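Local coordinates for protein SCO1 homolog 1, mitochondrial (Arabidopsis thaliana, PDB 6N5U), which binds copper(I) through its thioredoxin-like domain and is thought to deliver copper to cytochrome c oxidase in mitochondria, at residues H41-C46 with D126-H131; P47-K52 with I133-M138; I57-E62 with H152-L157; N143-Y148 with V162-Q167. One frame throughout, in Å; residues are numbered along the deposited sequence.

Overall arrangement
All four interactions belong to one thioredoxin-like domain. Interaction 1 is the copper site, partly buried at one end of the fold, and metal bonds hold it together. Interaction 2 touches it and is the buried contact of the set. It packs the next turn of helix 45-64 against the beginning of 133-138, with a salt bridge inside the helix. Interaction 3 uses the same helix farther on. It is a surface contact with helix 154-167, made by lysine methylenes and a valine. Interaction 4 sets that second helix against edge strand 144-148 through one glutamate. Its centre is about 28 Å from that of interaction 1, on the opposite side of the chain's centre.

Interaction 1. Residues H41-C46 with D126-H131; sequences HCPDIC and DYLVDH. With CU1 (copper (I) ion), chain D.
Cys-42, Cys-46 and His-131 meet at one copper(I) ion. Metal bonds carry this contact. Cys-42 SG is 2.3 Å from the copper and Cys-46 SG is 2.4 Å from it. His-131 NE2 is the third ligand, 2.5 Å from the copper. The three ligands lie nearly in a plane with the metal, but not evenly spaced. The angle from Cys-42 SG through copper to His-131 NE2 opens to about 153°. The copper sits in the plane of the imidazole, at its NE2 edge. The His-131 chi1 of 63° sets the ring between its backbone N and carbonyl carbon, which points NE2 at the metal.

One hydrogen bond lies within 41-46. Cys-46 N donates to Cys-42 SG over 3.5 Å, at a nearly straight 174°. It probably helps to stabilise negative charge on the sulfur.

The shared metal brings Cys-46 SG to the edge of the His-131 ring, 4.6 Å from its centroid. Apolar contact comes from Leu-128 and Pro-43: Leu-128 CD2 approaches the CD corner of the proline ring, 3.9 Å from Pro-43 CD. The same methyl, Leu-128 CD2, also touches the carbonyl oxygen of His-41.

The two cysteines form the CxxxC motif of the SCO family, and His-131 is its distant third ligand. The motif runs into the start of helix 45-64. His-131 ends strand 127-131, which pairs antiparallel with strand 117-121. Tyr-36 of strand 32-38 touches both Cys-46 and His-131, and Tyr-88 of helix 82-89 packs on Cys-46.

Interaction 2. Residues P47-K52 with I133-M138; sequences PDELIK and IVMYLM
The carboxylate of Glu-49 has methyl CG2 of Ile-133 over one face. This methyl is displaced toward OE1, with Glu-49 OE1 3.5 Å from Ile-133 CG2. The ammonium of Lys-52 comes from the other side of the carboxylate plane. It meets OE1 on its syn side, 30° out of plane. Lys-52 NZ and Glu-49 OE1 are 3.2 Å apart, a salt bridge between residues three apart on the helix. The other oxygen, Glu-49 OE2, has its own salt bridge to Lys-150. Both carboxylate oxygens of this buried acid therefore face a lysine, which should favour the charged form. On the sheet, the Tyr-136 ring carries Val-134 CG1 over one face, toward the rim.

Glu-49 and Ile-133 cross at about a right angle. The glutamate chain bends at chi2 (-61°), which turns its carboxylate across the isoleucine methyl.

Lys-52 NZ is 3.6 Å from Met-135 CE and also makes a weak hydrogen bond to the carbonyl oxygen of His-152. The methionine is extended as far as SD and then turns at chi3 (-60°), which directs CE to the lysine. No hydrogen bond joins the two segments.

This turn of helix 45-64 meets the beginning of 133-138, beside the central sheet of the thioredoxin fold. Strand 135-138 runs between strands 32-38 and 144-148. Helix 154-167 packs beside the contact, with Leu-157 on Met-135 and Val-154 on Lys-52.

Interaction 3. Residues I57-E62 with H152-L157; sequences IDKIKE and HDVDSL
Lys-59 and Val-154 join two helices of the thioredoxin fold, 45-64 and 154-167. The contact lies near the protein surface, away from the copper site.

Apolar contact does most of the joining. Methyl CG1 of Val-154 rests on the aliphatic part of the lysine. Its distance is 3.8 Å both to Lys-59 CD and to Lys-59 CE. The two side chains cross at about a right angle. The lysine chain bends at chi2 (-141°) and again at chi4, so its methylenes face the valine while its end turns off. Val-154 also packs on Ala-55 of helix 45-64.

Charge adds little by direct contact. Lys-59 CE is 4.1 Å from Asp-155 OD1. Lys-59 NZ stays 5.4 Å from Asp-155 OD1, so any attraction between these opposite charges probably acts at longer range.

Hydrogen bonds act within 152-157, at the start of its helix. Asp-153 is the N-cap residue, but its side chain makes no capping bond. Ser-156 supplies one half of a capping box instead: Asp-153 N donates to Ser-156 OG over 2.8 Å, with an N-H...O angle of 158°.

Interaction 4. Residues N143-Y148 with V162-Q167; sequences NFVKFY and VKEIRQ
A classic beta bulge on edge strand 144-148 faces helix 154-167, and Glu-164 of the helix meets both bulge residues. Val-145 and Lys-146 lie together opposite Leu-137 of the neighbouring strand. The bulge lets two consecutive residues start their side chains toward the helix.

Glu-164 is the centre of the contact. Its chain bends at chi2 (-55°), which lays the carboxylate along the strand. Its two oxygens then go to different neighbours. Glu-164 OE1 meets methyl CG1 of Val-145 at 3.5 Å. Glu-164 OE2 lies over the lysine methylenes, 3.3 Å from Lys-146 CD. The charged ends are farther apart. Lys-146 NZ is 3.9 Å from Glu-164 OE2, a long salt bridge. The lysine and glutamate chains cross at about a right angle.

Tyr-148 reaches the stem of the same glutamate. Its hydroxyl OH is 3.8 Å from Glu-164 CG, a van der Waals contact. The tyrosine ring and the carboxylate are turned 66° from each other. Leu-157 and Val-161 of the same helix also touch Tyr-148, and Leu-137 touches Glu-164.

The axes of strand 144-148 and of helix segment 162-167 come within 9.4 Å and run nearly antiparallel, at 168°. The chain leaves the edge strand, turns and comes back as a helix over the sheet. Hairpin strands 135-138 and 144-148 followed by this helix make the C-terminal beta-beta-alpha unit of the thioredoxin fold.

Interaction 1. Residues H41-C46 with D126-H131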
# COMPACT_ATOMS: atom_id res chain seq x y z
N HIS A 41 13.68 0.52 0.12
CA HIS A 41 14.94 0.63 -0.61
C HIS A 41 14.79 0.51 -2.14
O HIS A 41 15.79 0.38 -2.84
CB HIS A 41 15.98 -0.38 -0.06
CG HIS A 41 16.46 -0.04 1.31
ND1 HIS A 41 15.69 -0.31 2.43
CD2 HIS A 41 17.59 0.58 1.72
CE1 HIS A 41 16.37 0.14 3.47
NE2 HIS A 41 17.52 0.67 3.10
N CYS A 42 13.54 0.59 -2.65
CA CYS A 42 13.22 0.50 -4.07
C CYS A 42 13.69 1.75 -4.78
O CYS A 42 13.31 2.87 -4.40
CB CYS A 42 11.74 0.25 -4.29
SG CYS A 42 11.29 -0.25 -5.98
N PRO A 43 14.54 1.56 -5.83
CA PRO A 43 15.13 2.72 -6.52
C PRO A 43 14.18 3.64 -7.30
O PRO A 43 14.37 4.86 -7.24
CB PRO A 43 16.16 2.08 -7.46
CG PRO A 43 16.42 0.72 -6.89
CD PRO A 43 15.11 0.29 -6.32
N ASP A 44 13.21 3.08 -8.07
CA ASP A 44 12.33 3.92 -8.89
C ASP A 44 10.84 3.59 -8.82
O ASP A 44 10.03 4.49 -8.65
CB ASP A 44 12.78 3.92 -10.37
CG ASP A 44 14.26 4.10 -10.60
OD1 ASP A 44 14.82 5.14 -10.17
OD2 ASP A 44 14.88 3.20 -11.22
N ILE A 45 10.49 2.31 -9.00
CA ILE A 45 9.11 1.81 -9.04
C ILE A 45 8.24 2.30 -7.87
O ILE A 45 7.28 3.01 -8.13
CB ILE A 45 9.08 0.25 -9.18
CG1 ILE A 45 9.88 -0.25 -10.42
CG2 ILE A 45 7.65 -0.30 -9.16
CD1 ILE A 45 9.47 0.28 -11.87
N CYS A 46 8.57 1.91 -6.60
CA CYS A 46 7.82 2.29 -5.39
C CYS A 46 7.74 3.81 -5.21
O CYS A 46 6.60 4.28 -5.12
CB CYS A 46 8.34 1.60 -4.12
SG CYS A 46 8.14 -0.21 -4.11
N ASP A 126 22.19 -4.14 -1.12
CA ASP A 126 22.64 -5.48 -0.66
C ASP A 126 21.86 -6.51 -1.47
O ASP A 126 22.40 -7.53 -1.92
CB ASP A 126 22.42 -5.72 0.85
CG ASP A 126 23.15 -4.74 1.73
OD1 ASP A 126 24.37 -4.92 1.91
OD2 ASP A 126 22.51 -3.78 2.21
N TYR A 127 20.58 -6.19 -1.69
CA TYR A 127 19.60 -6.93 -2.44
C TYR A 127 18.40 -6.00 -2.69
O TYR A 127 18.25 -4.95 -2.06
CB TYR A 127 19.18 -8.19 -1.65
CG TYR A 127 18.46 -7.92 -0.34
CD1 TYR A 127 19.17 -7.75 0.84
CD2 TYR A 127 17.07 -7.83 -0.29
CE1 TYR A 127 18.52 -7.46 2.04
CE2 TYR A 127 16.41 -7.55 0.91
CZ TYR A 127 17.14 -7.37 2.07
OH TYR A 127 16.51 -7.12 3.27
N LEU A 128 17.56 -6.41 -3.62
CA LEU A 128 16.30 -5.74 -3.89
C LEU A 128 15.23 -6.80 -3.74
O LEU A 128 15.56 -7.97 -3.60
CB LEU A 128 16.26 -5.08 -5.29
CG LEU A 128 17.25 -3.93 -5.56
CD1 LEU A 128 17.26 -3.55 -7.00
CD2 LEU A 128 16.97 -2.74 -4.73
N VAL A 129 13.98 -6.40 -3.64
CA VAL A 129 12.85 -7.32 -3.58
C VAL A 129 12.06 -7.16 -4.88
O VAL A 129 11.62 -6.06 -5.22
CB VAL A 129 11.97 -7.19 -2.30
CG1 VAL A 129 10.78 -8.14 -2.36
CG2 VAL A 129 12.80 -7.44 -1.03
N ASP A 130 11.99 -8.24 -5.66
CA ASP A 130 11.23 -8.29 -6.91
C ASP A 130 9.79 -8.59 -6.47
O ASP A 130 9.57 -9.52 -5.70
CB ASP A 130 11.79 -9.40 -7.80
CG ASP A 130 11.20 -9.48 -9.18
OD1 ASP A 130 10.59 -8.50 -9.63
OD2 ASP A 130 11.36 -10.53 -9.83
N HIS A 131 8.84 -7.76 -6.88
CA HIS A 131 7.46 -7.94 -6.42
C HIS A 131 6.42 -7.45 -7.41
O HIS A 131 6.75 -6.79 -8.40
CB HIS A 131 7.25 -7.24 -5.06
CG HIS A 131 7.45 -5.75 -5.12
ND1 HIS A 131 6.38 -4.89 -5.33
CD2 HIS A 131 8.59 -5.02 -5.04
CE1 HIS A 131 6.90 -3.68 -5.32
NE2 HIS A 131 8.23 -3.72 -5.14
CU CU1 D . 9.42 -1.53 -5.60

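Interaction 2. Residues P47-K52 with I133-M138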
# COMPACT_ATOMS: atom_id res chain seq x y z
N PRO A 47 8.86 4.61 -5.23
CA PRO A 47 8.71 6.07 -5.12
C PRO A 47 7.72 6.65 -6.15
O PRO A 47 6.86 7.45 -5.76
CB PRO A 47 10.14 6.59 -5.32
CG PRO A 47 10.99 5.51 -4.85
CD PRO A 47 10.30 4.25 -5.31
N ASP A 48 7.77 6.18 -7.43
CA ASP A 48 6.86 6.65 -8.48
C ASP A 48 5.40 6.33 -8.21
O ASP A 48 4.54 7.21 -8.34
CB ASP A 48 7.27 6.13 -9.87
CG ASP A 48 8.61 6.61 -10.39
OD1 ASP A 48 9.12 7.62 -9.86
OD2 ASP A 48 9.14 5.98 -11.32
N GLU A 49 5.11 5.07 -7.88
CA GLU A 49 3.79 4.54 -7.58
C GLU A 49 3.14 5.23 -6.40
O GLU A 49 1.95 5.55 -6.46
CB GLU A 49 3.87 3.04 -7.34
CG GLU A 49 4.25 2.28 -8.60
CD GLU A 49 3.27 2.42 -9.75
OE1 GLU A 49 2.20 1.78 -9.66
OE2 GLU A 49 3.57 3.17 -10.70
N LEU A 50 3.94 5.52 -5.35
CA LEU A 50 3.47 6.23 -4.17
C LEU A 50 3.24 7.68 -4.46
O LEU A 50 2.25 8.23 -3.98
CB LEU A 50 4.39 6.04 -2.97
CG LEU A 50 4.35 4.67 -2.28
CD1 LEU A 50 5.52 4.54 -1.34
CD2 LEU A 50 2.99 4.43 -1.56
N ILE A 51 4.12 8.31 -5.27
CA ILE A 51 3.92 9.73 -5.64
C ILE A 51 2.56 9.82 -6.37
O ILE A 51 1.73 10.67 -5.99
CB ILE A 51 5.11 10.35 -6.45
CG1 ILE A 51 6.35 10.56 -5.58
CG2 ILE A 51 4.69 11.68 -7.10
CD1 ILE A 51 7.69 10.63 -6.36
N LYS A 52 2.31 8.89 -7.35
CA LYS A 52 1.06 8.73 -8.11
C LYS A 52 -0.11 8.59 -7.14
O LYS A 52 -1.07 9.33 -7.24
CB LYS A 52 1.13 7.47 -9.00
CG LYS A 52 -0.02 7.33 -10.01
CD LYS A 52 -0.43 5.89 -10.32
CE LYS A 52 0.66 5.01 -10.89
NZ LYS A 52 0.14 3.65 -11.18
N ILE A 133 3.56 -5.19 -8.87
CA ILE A 133 3.30 -3.74 -8.83
C ILE A 133 1.80 -3.63 -8.87
O ILE A 133 1.16 -3.77 -9.93
CB ILE A 133 4.05 -2.92 -9.91
CG1 ILE A 133 5.56 -3.16 -9.76
CG2 ILE A 133 3.70 -1.43 -9.80
CD1 ILE A 133 6.29 -3.42 -11.05
N VAL A 134 1.22 -3.49 -7.66
CA VAL A 134 -0.21 -3.59 -7.42
C VAL A 134 -0.79 -2.52 -6.45
O VAL A 134 -0.12 -2.10 -5.52
CB VAL A 134 -0.42 -5.04 -6.86
CG1 VAL A 134 -1.82 -5.25 -6.38
CG2 VAL A 134 -0.08 -6.10 -7.90
N MET A 135 -2.06 -2.15 -6.65
CA MET A 135 -2.85 -1.29 -5.77
C MET A 135 -4.22 -1.93 -5.64
O MET A 135 -4.79 -2.41 -6.64
CB MET A 135 -2.95 0.17 -6.27
CG MET A 135 -1.66 0.91 -6.16
SD MET A 135 -1.63 2.56 -6.86
CE MET A 135 -2.04 2.18 -8.66
N TYR A 136 -4.74 -1.94 -4.42
CA TYR A 136 -6.01 -2.58 -4.10
C TYR A 136 -6.95 -1.60 -3.45
O TYR A 136 -6.67 -1.12 -2.35
CB TYR A 136 -5.79 -3.76 -3.14
CG TYR A 136 -5.00 -4.92 -3.70
CD1 TYR A 136 -5.55 -5.76 -4.66
CD2 TYR A 136 -3.72 -5.22 -3.22
CE1 TYR A 136 -4.85 -6.86 -5.15
CE2 TYR A 136 -3.02 -6.33 -3.69
CZ TYR A 136 -3.59 -7.15 -4.65
OH TYR A 136 -2.88 -8.19 -5.22
N LEU A 137 -8.07 -1.31 -4.11
CA LEU A 137 -9.02 -0.39 -3.52
C LEU A 137 -9.99 -1.23 -2.68
O LEU A 137 -10.80 -1.98 -3.23
CB LEU A 137 -9.72 0.47 -4.60
CG LEU A 137 -11.03 1.19 -4.23
CD1 LEU A 137 -10.78 2.48 -3.47
CD2 LEU A 137 -11.86 1.42 -5.45
N MET A 138 -9.81 -1.16 -1.36
CA MET A 138 -10.64 -1.80 -0.34
C MET A 138 -11.70 -0.77 0.04
O MET A 138 -11.42 0.43 -0.01
CB MET A 138 -9.81 -2.14 0.92
CG MET A 138 -8.66 -3.08 0.68
SD MET A 138 -9.16 -4.70 0.07
CE MET A 138 -8.39 -4.66 -1.43

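Interaction 3. Residues I57-E62 with H152-L157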
# COMPACT_ATOMS: atom_id res chain seq x y z
N ILE A 57 -4.84 10.49 -4.12
CA ILE A 57 -5.55 10.69 -2.84
C ILE A 57 -6.16 12.08 -2.77
O ILE A 57 -7.36 12.21 -2.49
CB ILE A 57 -4.67 10.32 -1.60
CG1 ILE A 57 -4.37 8.80 -1.53
CG2 ILE A 57 -5.25 10.83 -0.26
CD1 ILE A 57 -5.58 7.80 -1.65
N ASP A 58 -5.34 13.11 -3.09
CA ASP A 58 -5.73 14.53 -3.12
C ASP A 58 -6.73 14.86 -4.22
O ASP A 58 -7.65 15.63 -3.99
CB ASP A 58 -4.49 15.43 -3.22
CG ASP A 58 -3.57 15.38 -2.01
OD1 ASP A 58 -3.99 14.83 -0.96
OD2 ASP A 58 -2.43 15.91 -2.10
N LYS A 59 -6.54 14.30 -5.42
CA LYS A 59 -7.43 14.53 -6.56
C LYS A 59 -8.82 13.94 -6.31
O LYS A 59 -9.81 14.63 -6.52
CB LYS A 59 -6.82 13.99 -7.84
CG LYS A 59 -5.72 14.84 -8.40
CD LYS A 59 -5.81 14.88 -9.92
CE LYS A 59 -4.66 15.62 -10.53
NZ LYS A 59 -4.50 16.99 -9.96
N ILE A 60 -8.88 12.69 -5.82
CA ILE A 60 -10.10 11.98 -5.42
C ILE A 60 -10.90 12.90 -4.47
O ILE A 60 -12.08 13.15 -4.73
CB ILE A 60 -9.74 10.66 -4.71
CG1 ILE A 60 -9.20 9.59 -5.69
CG2 ILE A 60 -10.91 10.13 -3.88
CD1 ILE A 60 -8.35 8.45 -4.99
N LYS A 61 -10.23 13.42 -3.39
CA LYS A 61 -10.85 14.29 -2.40
C LYS A 61 -11.41 15.55 -3.03
O LYS A 61 -12.54 15.93 -2.71
CB LYS A 61 -9.89 14.59 -1.23
CG LYS A 61 -10.42 15.57 -0.16
CD LYS A 61 -11.65 15.04 0.57
CE LYS A 61 -11.92 15.81 1.84
NZ LYS A 61 -13.18 15.37 2.49
N GLU A 62 -10.64 16.19 -3.93
CA GLU A 62 -11.06 17.42 -4.62
C GLU A 62 -12.30 17.19 -5.49
O GLU A 62 -13.21 18.01 -5.49
CB GLU A 62 -9.92 17.98 -5.51
CG GLU A 62 -8.78 18.64 -4.76
CD GLU A 62 -7.48 18.75 -5.55
OE1 GLU A 62 -7.55 19.11 -6.75
OE2 GLU A 62 -6.41 18.47 -4.97
N HIS A 152 -1.58 2.67 -14.96
CA HIS A 152 -2.40 3.80 -14.55
C HIS A 152 -1.56 5.05 -14.29
O HIS A 152 -0.44 4.93 -13.81
CB HIS A 152 -3.22 3.46 -13.30
CG HIS A 152 -4.44 2.64 -13.58
ND1 HIS A 152 -5.57 3.19 -14.16
CD2 HIS A 152 -4.65 1.32 -13.37
CE1 HIS A 152 -6.43 2.20 -14.28
NE2 HIS A 152 -5.92 1.05 -13.82
N ASP A 153 -2.08 6.23 -14.69
CA ASP A 153 -1.56 7.56 -14.46
C ASP A 153 -2.40 8.12 -13.30
O ASP A 153 -3.42 7.52 -12.96
CB ASP A 153 -1.86 8.42 -15.71
CG ASP A 153 -0.84 8.49 -16.81
OD1 ASP A 153 0.26 7.87 -16.65
OD2 ASP A 153 -1.13 9.16 -17.82
N VAL A 154 -2.02 9.29 -12.72
CA VAL A 154 -2.81 9.92 -11.64
C VAL A 154 -4.29 10.09 -12.05
O VAL A 154 -5.19 9.79 -11.26
CB VAL A 154 -2.18 11.23 -11.14
CG1 VAL A 154 -3.19 12.11 -10.41
CG2 VAL A 154 -1.01 10.94 -10.22
N ASP A 155 -4.52 10.48 -13.31
CA ASP A 155 -5.87 10.69 -13.82
C ASP A 155 -6.67 9.40 -13.93
O ASP A 155 -7.82 9.39 -13.52
CB ASP A 155 -5.84 11.47 -15.15
CG ASP A 155 -5.39 12.91 -15.05
OD1 ASP A 155 -5.30 13.42 -13.91
OD2 ASP A 155 -5.16 13.53 -16.11
N SER A 156 -6.07 8.32 -14.45
CA SER A 156 -6.81 7.06 -14.59
C SER A 156 -7.07 6.33 -13.25
O SER A 156 -7.99 5.52 -13.16
CB SER A 156 -6.15 6.13 -15.60
OG SER A 156 -4.74 6.14 -15.50
N LEU A 157 -6.26 6.65 -12.21
CA LEU A 157 -6.43 6.10 -10.87
C LEU A 157 -7.56 6.86 -10.19
O LEU A 157 -8.52 6.24 -9.71
CB LEU A 157 -5.12 6.18 -10.04
CG LEU A 157 -5.12 5.53 -8.62
CD1 LEU A 157 -5.65 4.10 -8.65
CD2 LEU A 157 -3.74 5.54 -7.99

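Interaction 4. Residues N143-Y148 with V162-Q167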
# COMPACT_ATOMS: atom_id res chain seq x y z
N ASN A 143 -13.63 -4.74 2.16
CA ASN A 143 -13.93 -5.72 1.13
C ASN A 143 -13.30 -5.20 -0.18
O ASN A 143 -13.46 -4.03 -0.52
CB ASN A 143 -15.45 -5.91 0.96
CG ASN A 143 -16.18 -6.49 2.16
OD1 ASN A 143 -15.78 -7.49 2.77
ND2 ASN A 143 -17.29 -5.87 2.51
N PHE A 144 -12.56 -6.06 -0.88
CA PHE A 144 -11.92 -5.73 -2.16
C PHE A 144 -12.93 -5.23 -3.19
O PHE A 144 -13.98 -5.85 -3.38
CB PHE A 144 -11.16 -6.95 -2.71
CG PHE A 144 -10.56 -6.71 -4.07
CD1 PHE A 144 -9.47 -5.87 -4.23
CD2 PHE A 144 -11.12 -7.30 -5.20
CE1 PHE A 144 -8.92 -5.63 -5.49
CE2 PHE A 144 -10.57 -7.08 -6.47
CZ PHE A 144 -9.46 -6.25 -6.60
N VAL A 145 -12.59 -4.13 -3.87
CA VAL A 145 -13.46 -3.51 -4.89
C VAL A 145 -12.78 -3.53 -6.27
O VAL A 145 -13.31 -4.15 -7.20
CB VAL A 145 -13.95 -2.09 -4.45
CG1 VAL A 145 -14.82 -1.42 -5.51
CG2 VAL A 145 -14.69 -2.15 -3.12
N LYS A 146 -11.60 -2.88 -6.41
CA LYS A 146 -10.89 -2.84 -7.69
C LYS A 146 -9.36 -2.87 -7.55
O LYS A 146 -8.80 -2.36 -6.59
CB LYS A 146 -11.33 -1.63 -8.52
CG LYS A 146 -11.16 -1.79 -10.03
CD LYS A 146 -12.47 -2.05 -10.72
CE LYS A 146 -12.25 -2.35 -12.17
NZ LYS A 146 -13.50 -2.79 -12.80
N PHE A 147 -8.71 -3.48 -8.55
CA PHE A 147 -7.27 -3.58 -8.69
C PHE A 147 -6.79 -2.49 -9.69
O PHE A 147 -7.50 -2.17 -10.66
CB PHE A 147 -6.87 -4.99 -9.16
CG PHE A 147 -5.46 -5.06 -9.70
CD1 PHE A 147 -4.37 -5.04 -8.84
CD2 PHE A 147 -5.22 -5.04 -11.07
CE1 PHE A 147 -3.06 -5.01 -9.34
CE2 PHE A 147 -3.90 -5.01 -11.57
CZ PHE A 147 -2.83 -5.01 -10.70
N TYR A 148 -5.58 -1.94 -9.46
CA TYR A 148 -4.94 -0.93 -10.31
C TYR A 148 -3.44 -1.24 -10.51
O TYR A 148 -2.64 -1.21 -9.55
CB TYR A 148 -5.14 0.49 -9.73
CG TYR A 148 -6.58 0.92 -9.65
CD1 TYR A 148 -7.22 1.51 -10.73
CD2 TYR A 148 -7.31 0.76 -8.47
CE1 TYR A 148 -8.56 1.88 -10.67
CE2 TYR A 148 -8.65 1.14 -8.39
CZ TYR A 148 -9.27 1.70 -9.50
OH TYR A 148 -10.59 2.06 -9.42
N VAL A 162 -12.89 7.15 -8.03
CA VAL A 162 -14.07 8.02 -7.91
C VAL A 162 -15.32 7.31 -8.48
O VAL A 162 -16.35 7.32 -7.82
CB VAL A 162 -13.81 9.44 -8.49
CG1 VAL A 162 -15.09 10.28 -8.61
CG2 VAL A 162 -12.77 10.19 -7.64
N LYS A 163 -15.20 6.62 -9.65
CA LYS A 163 -16.29 5.87 -10.30
C LYS A 163 -16.78 4.73 -9.40
O LYS A 163 -17.99 4.57 -9.22
CB LYS A 163 -15.85 5.33 -11.68
CG LYS A 163 -16.97 4.59 -12.43
CD LYS A 163 -16.55 4.21 -13.83
CE LYS A 163 -17.75 3.82 -14.65
NZ LYS A 163 -17.44 3.72 -16.11
N GLU A 164 -15.85 3.97 -8.84
CA GLU A 164 -16.13 2.86 -7.95
C GLU A 164 -16.90 3.31 -6.70
O GLU A 164 -17.97 2.77 -6.43
CB GLU A 164 -14.84 2.10 -7.57
CG GLU A 164 -14.21 1.29 -8.71
CD GLU A 164 -15.12 0.27 -9.37
OE1 GLU A 164 -15.98 -0.32 -8.67
OE2 GLU A 164 -14.99 0.07 -10.59
N ILE A 165 -16.39 4.34 -5.99
CA ILE A 165 -16.99 4.89 -4.76
C ILE A 165 -18.47 5.24 -4.94
O ILE A 165 -19.29 4.82 -4.12
CB ILE A 165 -16.16 6.08 -4.16
CG1 ILE A 165 -14.76 5.62 -3.73
CG2 ILE A 165 -16.90 6.72 -2.98
CD1 ILE A 165 -13.76 6.72 -3.48
N ARG A 166 -18.79 5.96 -6.03
CA ARG A 166 -20.14 6.41 -6.35
C ARG A 166 -21.10 5.26 -6.64
O ARG A 166 -22.26 5.32 -6.23
CB ARG A 166 -20.13 7.46 -7.48
CG ARG A 166 -19.24 8.71 -7.27
CD ARG A 166 -19.42 9.39 -5.92
NE ARG A 166 -19.17 10.83 -5.98
CZ ARG A 166 -19.23 11.65 -4.93
NH1 ARG A 166 -19.53 11.17 -3.73
NH2 ARG A 166 -19.00 12.95 -5.07
N GLN A 167 -20.60 4.20 -7.32
CA GLN A 167 -21.35 2.98 -7.66
C GLN A 167 -21.46 1.98 -6.51
O GLN A 167 -22.22 1.01 -6.63
CB GLN A 167 -20.68 2.29 -8.86
CG GLN A 167 -20.86 3.00 -10.19
CD GLN A 167 -20.26 2.24 -11.35
OE1 GLN A 167 -19.31 1.45 -11.21
NE2 GLN A 167 -20.80 2.48 -12.53